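Local coordinates for alkaline phosphatase (Thermus thermophilus, PDB 7KWD), which probably hydrolyses phosphate monoesters as a homodimeric, metal-dependent alkaline phosphatase that carries zinc and magnesium ions in its active site, at residues 364-369 / 377-382; 343-348 / 371-376; 168-173 / 198-203. One frame throughout, in Å; residues are numbered along the deposited sequence.

Contact 1: residues 364-369 / 377-382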
# COMPACT_ATOMS: atom_id res chain seq x y z
N GLN A 364 15.22 33.33 -0.36
CA GLN A 364 13.87 33.34 0.20
C GLN A 364 13.31 31.92 0.30
O GLN A 364 12.70 31.57 1.32
CB GLN A 364 12.96 34.22 -0.64
CG GLN A 364 13.50 35.65 -0.81
CD GLN A 364 12.70 36.48 -1.79
OE1 GLN A 364 12.67 36.18 -2.99
NE2 GLN A 364 12.05 37.51 -1.27
N VAL A 365 13.53 31.11 -0.74
CA VAL A 365 13.25 29.68 -0.70
C VAL A 365 13.87 29.06 0.55
O VAL A 365 13.19 28.45 1.39
CB VAL A 365 13.78 29.00 -1.98
CG1 VAL A 365 13.86 27.46 -1.82
CG2 VAL A 365 12.91 29.43 -3.17
N LYS A 366 15.19 29.22 0.68
CA LYS A 366 15.91 28.65 1.81
C LYS A 366 15.27 29.04 3.13
O LYS A 366 15.12 28.21 4.03
CB LYS A 366 17.38 29.09 1.72
CG LYS A 366 18.29 28.51 2.76
CD LYS A 366 19.80 28.75 2.45
CE LYS A 366 20.13 28.66 0.95
NZ LYS A 366 21.55 28.34 0.67
N GLU A 367 14.84 30.30 3.25
CA GLU A 367 14.21 30.71 4.49
C GLU A 367 12.85 30.04 4.66
O GLU A 367 12.48 29.67 5.78
CB GLU A 367 14.09 32.23 4.54
CG GLU A 367 13.26 32.76 5.70
CD GLU A 367 13.73 32.32 7.07
OE1 GLU A 367 14.83 31.73 7.20
OE2 GLU A 367 12.97 32.57 8.03
N ALA A 368 12.10 29.88 3.56
CA ALA A 368 10.79 29.25 3.64
C ALA A 368 10.90 27.80 4.11
O ALA A 368 10.17 27.38 5.02
CB ALA A 368 10.08 29.33 2.29
N PHE A 369 11.83 27.05 3.54
CA PHE A 369 12.05 25.68 3.99
C PHE A 369 12.50 25.62 5.45
O PHE A 369 12.07 24.73 6.20
CB PHE A 369 13.08 25.01 3.10
CG PHE A 369 12.48 24.38 1.88
CD1 PHE A 369 12.13 25.17 0.81
CD2 PHE A 369 12.28 23.01 1.81
CE1 PHE A 369 11.57 24.60 -0.33
CE2 PHE A 369 11.73 22.43 0.68
CZ PHE A 369 11.37 23.23 -0.39
N LEU A 377 18.32 23.87 3.47
CA LEU A 377 18.65 23.52 2.11
C LEU A 377 20.05 23.98 1.72
O LEU A 377 20.51 25.05 2.12
CB LEU A 377 17.64 24.15 1.16
CG LEU A 377 16.29 23.46 0.99
CD1 LEU A 377 15.46 24.25 -0.03
CD2 LEU A 377 16.46 22.02 0.54
N GLU A 378 20.72 23.16 0.92
CA GLU A 378 21.91 23.58 0.22
C GLU A 378 21.55 24.56 -0.89
O GLU A 378 20.42 24.58 -1.41
CB GLU A 378 22.63 22.37 -0.38
CG GLU A 378 23.24 21.40 0.62
CD GLU A 378 23.75 20.14 -0.05
OE1 GLU A 378 24.18 20.24 -1.23
OE2 GLU A 378 23.74 19.05 0.57
N ASP A 379 22.55 25.36 -1.29
CA ASP A 379 22.39 26.29 -2.41
C ASP A 379 21.81 25.59 -3.63
O ASP A 379 20.84 26.06 -4.23
CB ASP A 379 23.72 26.93 -2.79
CG ASP A 379 24.37 27.66 -1.64
OD1 ASP A 379 25.61 27.64 -1.56
OD2 ASP A 379 23.64 28.26 -0.82
N ALA A 380 22.41 24.47 -4.05
CA ALA A 380 21.94 23.86 -5.28
C ALA A 380 20.49 23.39 -5.17
O ALA A 380 19.80 23.25 -6.20
CB ALA A 380 22.82 22.68 -5.68
N GLU A 381 20.03 23.10 -3.95
CA GLU A 381 18.67 22.61 -3.77
C GLU A 381 17.69 23.78 -3.86
O GLU A 381 16.68 23.70 -4.57
CB GLU A 381 18.55 21.88 -2.43
CG GLU A 381 19.39 20.58 -2.37
CD GLU A 381 19.45 19.98 -0.98
OE1 GLU A 381 19.45 20.76 -0.01
OE2 GLU A 381 19.51 18.73 -0.87
N ALA A 382 18.01 24.89 -3.19
CA ALA A 382 17.15 26.05 -3.31
C ALA A 382 17.08 26.53 -4.75
O ALA A 382 16.01 26.94 -5.22
CB ALA A 382 17.63 27.17 -2.39
O HOH W 1 16.61 26.08 4.24

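Contact 2: residues 343-348 / 371-376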
# COMPACT_ATOMS: atom_id res chain seq x y z
N GLU A 343 7.37 16.63 12.97
CA GLU A 343 6.80 17.48 14.00
C GLU A 343 7.21 18.95 13.84
O GLU A 343 6.39 19.82 14.20
CB GLU A 343 7.19 16.97 15.40
CG GLU A 343 6.48 17.73 16.55
CD GLU A 343 6.67 17.08 17.95
OE1 GLU A 343 5.87 17.35 18.87
OE2 GLU A 343 7.62 16.29 18.12
N PRO A 344 8.40 19.29 13.34
CA PRO A 344 8.74 20.71 13.15
C PRO A 344 7.99 21.38 12.02
O PRO A 344 8.02 22.62 11.97
CB PRO A 344 10.25 20.67 12.83
CG PRO A 344 10.74 19.39 13.52
CD PRO A 344 9.60 18.42 13.26
N GLN A 345 7.36 20.64 11.11
CA GLN A 345 6.71 21.27 9.96
C GLN A 345 5.56 22.17 10.41
O GLN A 345 4.86 21.87 11.37
CB GLN A 345 6.23 20.22 8.97
CG GLN A 345 7.39 19.47 8.37
CD GLN A 345 7.01 18.74 7.13
OE1 GLN A 345 5.90 18.88 6.65
NE2 GLN A 345 7.94 17.98 6.58
N ARG A 346 5.42 23.31 9.73
CA ARG A 346 4.46 24.33 10.10
C ARG A 346 3.64 24.83 8.92
O ARG A 346 2.74 25.67 9.12
CB ARG A 346 5.16 25.53 10.78
CG ARG A 346 5.78 25.25 12.15
CD ARG A 346 4.72 25.09 13.23
NE ARG A 346 5.34 24.74 14.50
CZ ARG A 346 5.65 23.51 14.88
NH1 ARG A 346 5.39 22.47 14.09
NH2 ARG A 346 6.21 23.31 16.06
N ALA A 347 3.91 24.37 7.70
CA ALA A 347 3.08 24.76 6.56
C ALA A 347 3.27 23.75 5.42
O ALA A 347 4.22 22.97 5.40
CB ALA A 347 3.42 26.18 6.07
N SER A 348 2.32 23.77 4.49
CA SER A 348 2.38 22.93 3.31
C SER A 348 3.21 23.58 2.20
O SER A 348 3.45 24.79 2.20
CB SER A 348 0.97 22.69 2.78
OG SER A 348 0.40 23.93 2.35
N ALA A 371 11.78 27.86 7.86
CA ALA A 371 10.72 28.25 8.77
C ALA A 371 9.54 27.29 8.76
O ALA A 371 8.92 27.07 9.80
CB ALA A 371 10.26 29.66 8.44
N MET A 372 9.22 26.70 7.62
CA MET A 372 7.98 25.95 7.49
C MET A 372 8.18 24.45 7.39
O MET A 372 7.24 23.71 7.69
CB MET A 372 7.19 26.49 6.29
CG MET A 372 6.68 27.92 6.55
SD MET A 372 5.79 28.71 5.17
CE MET A 372 7.07 29.79 4.52
N LYS A 373 9.38 23.98 7.03
CA LYS A 373 9.69 22.55 7.05
C LYS A 373 10.76 22.13 8.05
O LYS A 373 10.95 20.93 8.23
CB LYS A 373 10.12 22.10 5.64
CG LYS A 373 8.98 22.20 4.61
CD LYS A 373 7.79 21.31 4.99
CE LYS A 373 6.81 21.12 3.81
NZ LYS A 373 5.45 20.74 4.34
N GLY A 374 11.44 23.07 8.72
CA GLY A 374 12.55 22.71 9.58
C GLY A 374 13.74 22.14 8.84
O GLY A 374 14.47 21.31 9.38
N VAL A 375 13.95 22.56 7.60
CA VAL A 375 14.95 21.99 6.70
C VAL A 375 15.94 23.09 6.32
O VAL A 375 15.54 24.23 6.07
CB VAL A 375 14.28 21.40 5.43
CG1 VAL A 375 15.29 21.21 4.28
CG2 VAL A 375 13.60 20.08 5.75
N ASP A 376 17.23 22.72 6.25
CA ASP A 376 18.31 23.64 5.88
C ASP A 376 18.81 23.20 4.51
O ASP A 376 19.61 22.27 4.40
CB ASP A 376 19.44 23.62 6.91
CG ASP A 376 19.02 24.24 8.24
OD1 ASP A 376 18.36 25.31 8.22
OD2 ASP A 376 19.35 23.64 9.30
O HOH W 2 10.52 18.27 7.51

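Contact 3: residues 168-173 / 198-203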
# COMPACT_ATOMS: atom_id res chain seq x y z
N GLN A 168 -26.47 23.17 -10.25
CA GLN A 168 -27.12 21.88 -10.06
C GLN A 168 -27.35 21.59 -8.57
O GLN A 168 -28.35 20.96 -8.21
CB GLN A 168 -26.28 20.79 -10.71
CG GLN A 168 -26.25 20.87 -12.24
CD GLN A 168 -25.35 19.81 -12.83
OE1 GLN A 168 -24.15 20.04 -13.00
NE2 GLN A 168 -25.91 18.65 -13.13
N TYR A 169 -26.42 22.02 -7.71
CA TYR A 169 -26.60 21.85 -6.27
C TYR A 169 -27.82 22.59 -5.76
O TYR A 169 -28.59 22.07 -4.92
CB TYR A 169 -25.35 22.36 -5.54
CG TYR A 169 -24.21 21.40 -5.45
CD1 TYR A 169 -24.16 20.23 -6.22
CD2 TYR A 169 -23.19 21.63 -4.55
CE1 TYR A 169 -23.10 19.35 -6.10
CE2 TYR A 169 -22.13 20.76 -4.42
CZ TYR A 169 -22.08 19.62 -5.20
OH TYR A 169 -21.00 18.77 -5.04
N LEU A 170 -28.02 23.83 -6.23
CA LEU A 170 -29.21 24.59 -5.84
C LEU A 170 -30.48 23.84 -6.24
O LEU A 170 -31.43 23.76 -5.46
CB LEU A 170 -29.17 25.97 -6.49
CG LEU A 170 -30.36 26.90 -6.26
CD1 LEU A 170 -30.57 27.22 -4.77
CD2 LEU A 170 -30.19 28.21 -7.07
N GLU A 171 -30.51 23.30 -7.46
CA GLU A 171 -31.70 22.59 -7.92
C GLU A 171 -31.87 21.27 -7.19
O GLU A 171 -32.99 20.88 -6.84
CB GLU A 171 -31.63 22.37 -9.43
CG GLU A 171 -32.94 21.80 -10.02
CD GLU A 171 -32.78 21.39 -11.48
OE1 GLU A 171 -31.72 21.74 -12.06
OE2 GLU A 171 -33.69 20.72 -12.02
N PHE A 172 -30.76 20.57 -6.91
CA PHE A 172 -30.87 19.32 -6.16
C PHE A 172 -31.44 19.55 -4.78
O PHE A 172 -32.31 18.80 -4.31
CB PHE A 172 -29.50 18.63 -6.06
CG PHE A 172 -29.55 17.30 -5.33
CD1 PHE A 172 -30.11 16.18 -5.93
CD2 PHE A 172 -29.07 17.19 -4.04
CE1 PHE A 172 -30.16 14.95 -5.24
CE2 PHE A 172 -29.11 15.97 -3.34
CZ PHE A 172 -29.66 14.85 -3.94
N GLY A 173 -31.00 20.61 -4.11
CA GLY A 173 -31.58 20.98 -2.83
C GLY A 173 -31.16 20.19 -1.61
O GLY A 173 -31.98 19.97 -0.70
N ALA A 198 -27.32 34.55 -3.29
CA ALA A 198 -28.66 35.11 -3.19
C ALA A 198 -29.70 34.08 -3.57
O ALA A 198 -30.76 34.00 -2.95
CB ALA A 198 -28.78 36.36 -4.07
N ALA A 199 -29.41 33.28 -4.61
CA ALA A 199 -30.39 32.30 -5.06
C ALA A 199 -30.59 31.19 -4.03
O ALA A 199 -31.71 30.72 -3.82
CB ALA A 199 -29.96 31.72 -6.41
N PHE A 200 -29.51 30.77 -3.36
CA PHE A 200 -29.67 29.82 -2.27
C PHE A 200 -30.46 30.45 -1.13
O PHE A 200 -31.35 29.82 -0.55
CB PHE A 200 -28.30 29.36 -1.77
CG PHE A 200 -27.72 28.16 -2.52
CD1 PHE A 200 -27.03 28.33 -3.71
CD2 PHE A 200 -27.81 26.87 -1.99
CE1 PHE A 200 -26.46 27.25 -4.38
CE2 PHE A 200 -27.26 25.80 -2.65
CZ PHE A 200 -26.57 25.98 -3.85
N ALA A 201 -30.17 31.70 -0.80
CA ALA A 201 -30.92 32.33 0.28
C ALA A 201 -32.41 32.36 -0.05
O ALA A 201 -33.26 32.22 0.84
CB ALA A 201 -30.41 33.74 0.55
N ALA A 202 -32.74 32.57 -1.33
CA ALA A 202 -34.16 32.63 -1.70
C ALA A 202 -34.86 31.30 -1.47
O ALA A 202 -36.08 31.26 -1.30
CB ALA A 202 -34.31 33.03 -3.16
N LYS A 203 -34.13 30.21 -1.47
CA LYS A 203 -34.68 28.89 -1.20
C LYS A 203 -34.55 28.50 0.28
O LYS A 203 -34.87 27.38 0.64
CB LYS A 203 -34.00 27.87 -2.12
CG LYS A 203 -34.49 28.02 -3.58
CD LYS A 203 -34.75 26.69 -4.28
CE LYS A 203 -36.13 26.67 -4.98
NZ LYS A 203 -37.27 26.58 -3.99

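Contact 1: residues 364-369 / 377-382
K366 reaches from helix 362-373 across L377 to the start of helix 379-391, where K366 NZ forms a salt bridge of 2.6 Å with D379 OD2. Its CG stands opposite the backbone N (chi1 -176°), and a bend at chi3 (-37°) carries the ammonium to the carboxylate; on the way CD and CE run past the carbonyl oxygen of L377. Beside the ion pair, L377 points its side chain toward helix 362-373. L377 CD1 lies over one face of the F369 ring, 3.6 Å from the centroid, in a CH-pi contact that is shifted toward the CG end of the ring. L377 CD1 is also 4.0 Å from V365 CG1, which in turn meets A382 CB at 3.8 Å. A water bridges the backbones, donating to K366 O and accepting from L377 N. Cutting K366 back to an alanine would probably leave the D379 carboxylate without its cation and remove the methylenes that pass the L377 carbonyl oxygen. M352 and L356 of helix 349-356 add to the apolar side around F369 and V365. The chemistry thus divides into a buried hydrocarbon layer and an ion pair at the surface, which together fasten two successive helices across a short turn.

Contact 2: residues 343-348 / 371-376
Q345 lays its amide across the aliphatic part of K373, with Q345 CD 3.4 Å from K373 CD. The two side chains then meet through their polar ends: K373 NZ donates to Q345 OE1 at 3.0 Å, approaching from well above the amide plane. A second bond, 2.8 Å from K373 NZ to A347 O, lies in the carbonyl plane. The K373 side chain sets off away from loop 343-348, but the bend at chi2 (-61°) swings it back and brings the ammonium to both acceptors. D282 supplies a salt bridge to the same nitrogen, and the lysine also makes a cation-pi contact with F349. At the other end of the Q345 amide, NE2 donates to a water that in turn donates to K373 O, so both ends of the amide are engaged.

The backbones are joined by R346 N, which gives M372 O a nearly straight hydrogen bond of 2.8 Å (171°); A347 N adds a weak one to the same oxygen. Next to them A347 CB packs against the M372 side chain, 3.6 Å from M372 SD. The guanidinium of R346 leads away from this interface and folds back on its own loop, where NH1 binds E343 O and Q345 O, while F239 provides a cation-pi partner. At G374, with positive phi, the chain leaves helical geometry beside P344; a CB here would come tight against P344 CB.

The end of helix 362-373 is therefore tied to the loop preceding helix 349-356 mainly by polar bonds. M372 O takes one strong and one weak bond from loop N-H groups, and the buried K373 ammonium is satisfied by two oxygens of the loop together with the D282 carboxylate, whose negative charge probably helps to keep the lysine protonated.

Contact 3: residues 168-173 / 198-203
L170 and F200 extend toward each other's helices and overlap side by side, F200 CG near L170 CD1 and F200 CZ near the L170 backbone. The short helical segments that carry them run parallel (1°), with axes 10.5 Å apart. L170 CD1 sits over the centre of one face of the F200 ring, 3.8 Å from the centroid and 12° off the ring normal, in a CH-pi contact. L170 CB packs 3.7 Å from F200 CE1, and F200 CZ comes to 3.5 Å from L170 N. Chi1 of L170 near 180° (178°) extends the side chain toward helix 196-202, where its methyls diverge: CD1 goes to the ring, while L170 CD2 touches A199 CB at 3.6 Å. K203 CG borders CD1 more loosely. Y169 CB lies 4.2 Å from F200 CZ, while the phenol leads away to bond V144 O and stack on Y177. The side-chain packing is apolar, and no hydrogen bond crosses between the segments. Strand 176-178 lies alongside, its Y177 touching F200; Y205 meets the same phenylalanine edge-to-face, and helix 147-153 receives the Y169 ring, so the pair joins helix 162-172 to helix 196-202 beside that strand.

Contacts 1 and 2 are neighbours on helix 362-373, their centres 12 Å apart, and their segments alternate along the chain. A probable backbone hydrogen bond of 3.2 Å from V375 N to F369 O joins them directly, and helix 349-356 touches both. Contact 1 is away from the metal sites, whereas in contact 2 the S348 side chain is about 11 Å from that of the zinc ligand H279. Contact 3 belongs to a remote part of the chain, its centre 47 Å from that of contact 1 and 42 Å from that of contact 2. There the Y169 side chain is about 10 Å from the bound magnesium ion and about 8 Å from the side chain of its ligand T148.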